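Local structure of BIFUNCTIONAL PROTEIN Proline utilization A (PutA) (Corynebacterium freiburgense, 5UX5) at residues 962-967 with 1061-1066. The protein probably catalyses both steps of proline catabolism to glutamate, pairing an FAD-dependent proline dehydrogenase with an NAD-dependent aldehyde dehydrogenase in one chain. Sequence-based numbering, arbitrary orientation.
Sequences LRCESN and VSTTNH
An antiparallel strand pair in the C-terminal part of PutA joins the start of strand 965-980 to the end of strand 1056-1064, which on its other edge runs parallel to strand 870-873. Ser-966 and Thr-1063 form the hydrogen-bonded pair, with N to O distances of 2.9 Å in both directions. Beyond them Asn-1065 N reaches Cys-964 O at 2.8 Å, and Asn-1065 folds its amide back over the loop that leads into strand 965-980. Its ND2 donates to Arg-963 O at 3.0 Å, from above the carbonyl plane. The His-1066 ring, its ND1 hydrogen-bonded to Gly-1069 N, turns its CD2 edge to Cys-964 O at 3.2 Å, while helix 303-313 packs against both residues.

Glu-965, Asn-967 and Ser-1062 share one face of the sheet. The side chain of Glu-965 is extended, its CG trans to the backbone N (chi1 -177°), which carries the carboxylate alongside Asn-967. There Asn-967 ND2 binds the anti lone pair of OE1, almost in the amide plane; a salt bridge from OE2 to Arg-875 holds the carboxylate. The bond to OE1 and those Asn-967 OD1 accepts from Gln-885 NE2 and, at 2.7 Å, from Ser-1062 OG together probably fix the amide flip.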
loop_
_atom_site.group_PDB
_atom_site.type_symbol
_atom_site.label_atom_id
_atom_site.label_comp_id
_atom_site.label_asym_id
_atom_site.label_seq_id
_atom_site.Cartn_x
_atom_site.Cartn_y
_atom_site.Cartn_z
ATOM N N LEU A 962 -4.352 -10.941 -8.376
ATOM C CA LEU A 962 -5.303 -9.885 -8.034
ATOM C C LEU A 962 -5.900 -9.259 -9.283
ATOM O O LEU A 962 -5.226 -9.131 -10.300
ATOM C CB LEU A 962 -4.618 -8.765 -7.251
ATOM C CG LEU A 962 -3.868 -9.135 -5.985
ATOM C CD1 LEU A 962 -3.327 -7.896 -5.300
ATOM C CD2 LEU A 962 -4.789 -9.833 -5.101
ATOM N N ARG A 963 -7.168 -8.824 -9.201
ATOM C CA ARG A 963 -7.758 -8.086 -10.321
ATOM C C ARG A 963 -7.103 -6.712 -10.498
ATOM O O ARG A 963 -6.667 -6.363 -11.598
ATOM C CB ARG A 963 -9.271 -7.961 -10.131
ATOM C CG ARG A 963 -10.105 -9.074 -10.800
ATOM C CD ARG A 963 -11.496 -9.316 -10.136
ATOM N NE ARG A 963 -11.368 -9.975 -8.827
ATOM C CZ ARG A 963 -11.654 -9.415 -7.645
ATOM N NH1 ARG A 963 -11.484 -10.116 -6.520
ATOM N NH2 ARG A 963 -12.103 -8.155 -7.578
ATOM N N CYS A 964 -6.956 -5.942 -9.419
ATOM C CA CYS A 964 -6.608 -4.531 -9.568
ATOM C C CYS A 964 -5.109 -4.279 -9.728
ATOM O O CYS A 964 -4.707 -3.147 -10.019
ATOM C CB CYS A 964 -7.100 -3.750 -8.351
ATOM S SG CYS A 964 -6.237 -4.267 -6.858
ATOM N N GLU A 965 -4.270 -5.285 -9.531
ATOM C CA GLU A 965 -2.833 -5.067 -9.554
ATOM C C GLU A 965 -2.149 -6.297 -10.138
ATOM O O GLU A 965 -2.256 -7.392 -9.590
ATOM C CB GLU A 965 -2.329 -4.773 -8.150
ATOM C CG GLU A 965 -0.873 -4.473 -8.050
ATOM C CD GLU A 965 -0.491 -4.068 -6.659
ATOM O OE1 GLU A 965 -0.280 -4.959 -5.792
ATOM O OE2 GLU A 965 -0.438 -2.834 -6.418
ATOM N N SER A 966 -1.444 -6.107 -11.245
ATOM C CA SER A 966 -0.606 -7.148 -11.827
ATOM C C SER A 966 0.695 -7.256 -11.045
ATOM O O SER A 966 1.413 -6.268 -10.890
ATOM C CB SER A 966 -0.317 -6.833 -13.290
ATOM O OG SER A 966 0.644 -7.735 -13.778
ATOM N N ASN A 967 0.997 -8.443 -10.534
ATOM C CA ASN A 967 2.227 -8.658 -9.773
ATOM C C ASN A 967 3.008 -9.820 -10.389
ATOM O O ASN A 967 2.679 -10.988 -10.149
ATOM C CB ASN A 967 1.909 -8.874 -8.295
ATOM C CG ASN A 967 1.362 -7.592 -7.630
ATOM O OD1 ASN A 967 2.106 -6.630 -7.437
ATOM N ND2 ASN A 967 0.080 -7.595 -7.261
ATOM N N VAL A 1061 7.748 -7.117 -11.041
ATOM C CA VAL A 1061 7.159 -5.960 -11.720
ATOM C C VAL A 1061 5.703 -5.855 -11.287
ATOM O O VAL A 1061 4.872 -6.698 -11.658
ATOM C CB VAL A 1061 7.255 -6.050 -13.243
ATOM C CG1 VAL A 1061 6.855 -4.722 -13.861
ATOM C CG2 VAL A 1061 8.657 -6.455 -13.677
ATOM N N SER A 1062 5.383 -4.790 -10.552
ATOM C CA SER A 1062 4.060 -4.564 -9.988
ATOM C C SER A 1062 3.437 -3.365 -10.677
ATOM O O SER A 1062 4.014 -2.274 -10.637
ATOM C CB SER A 1062 4.153 -4.334 -8.485
ATOM O OG SER A 1062 2.871 -4.070 -7.966
ATOM N N THR A 1063 2.281 -3.575 -11.324
ATOM C CA THR A 1063 1.591 -2.564 -12.139
ATOM C C THR A 1063 0.126 -2.408 -11.722
ATOM O O THR A 1063 -0.641 -3.383 -11.727
ATOM C CB THR A 1063 1.606 -2.912 -13.630
ATOM O OG1 THR A 1063 2.950 -3.121 -14.081
ATOM C CG2 THR A 1063 0.930 -1.816 -14.441
ATOM N N THR A 1064 -0.269 -1.180 -11.399
ATOM C CA THR A 1064 -1.675 -0.892 -11.173
ATOM C C THR A 1064 -2.443 -1.204 -12.447
ATOM O O THR A 1064 -1.987 -0.884 -13.541
ATOM C CB THR A 1064 -1.850 0.572 -10.736
ATOM O OG1 THR A 1064 -1.072 0.774 -9.557
ATOM C CG2 THR A 1064 -3.308 0.901 -10.377
ATOM N N ASN A 1065 -3.588 -1.889 -12.304
ATOM C CA ASN A 1065 -4.361 -2.364 -13.447
ATOM C C ASN A 1065 -5.557 -1.492 -13.777
ATOM O O ASN A 1065 -6.079 -1.573 -14.898
ATOM C CB ASN A 1065 -4.902 -3.766 -13.174
ATOM C CG ASN A 1065 -3.944 -4.835 -13.561
ATOM O OD1 ASN A 1065 -3.154 -4.674 -14.491
ATOM N ND2 ASN A 1065 -4.004 -5.954 -12.855
ATOM N N HIS A 1066 -5.981 -0.657 -12.844
ATOM C CA HIS A 1066 -7.239 0.058 -12.926
ATOM C C HIS A 1066 -6.983 1.549 -13.113
ATOM O O HIS A 1066 -5.894 2.049 -12.827
ATOM C CB HIS A 1066 -8.059 -0.223 -11.662
ATOM C CG HIS A 1066 -7.368 0.186 -10.398
ATOM N ND1 HIS A 1066 -7.485 1.450 -9.855
ATOM C CD2 HIS A 1066 -6.513 -0.490 -9.592
ATOM C CE1 HIS A 1066 -6.747 1.529 -8.761
ATOM N NE2 HIS A 1066 -6.144 0.368 -8.578
#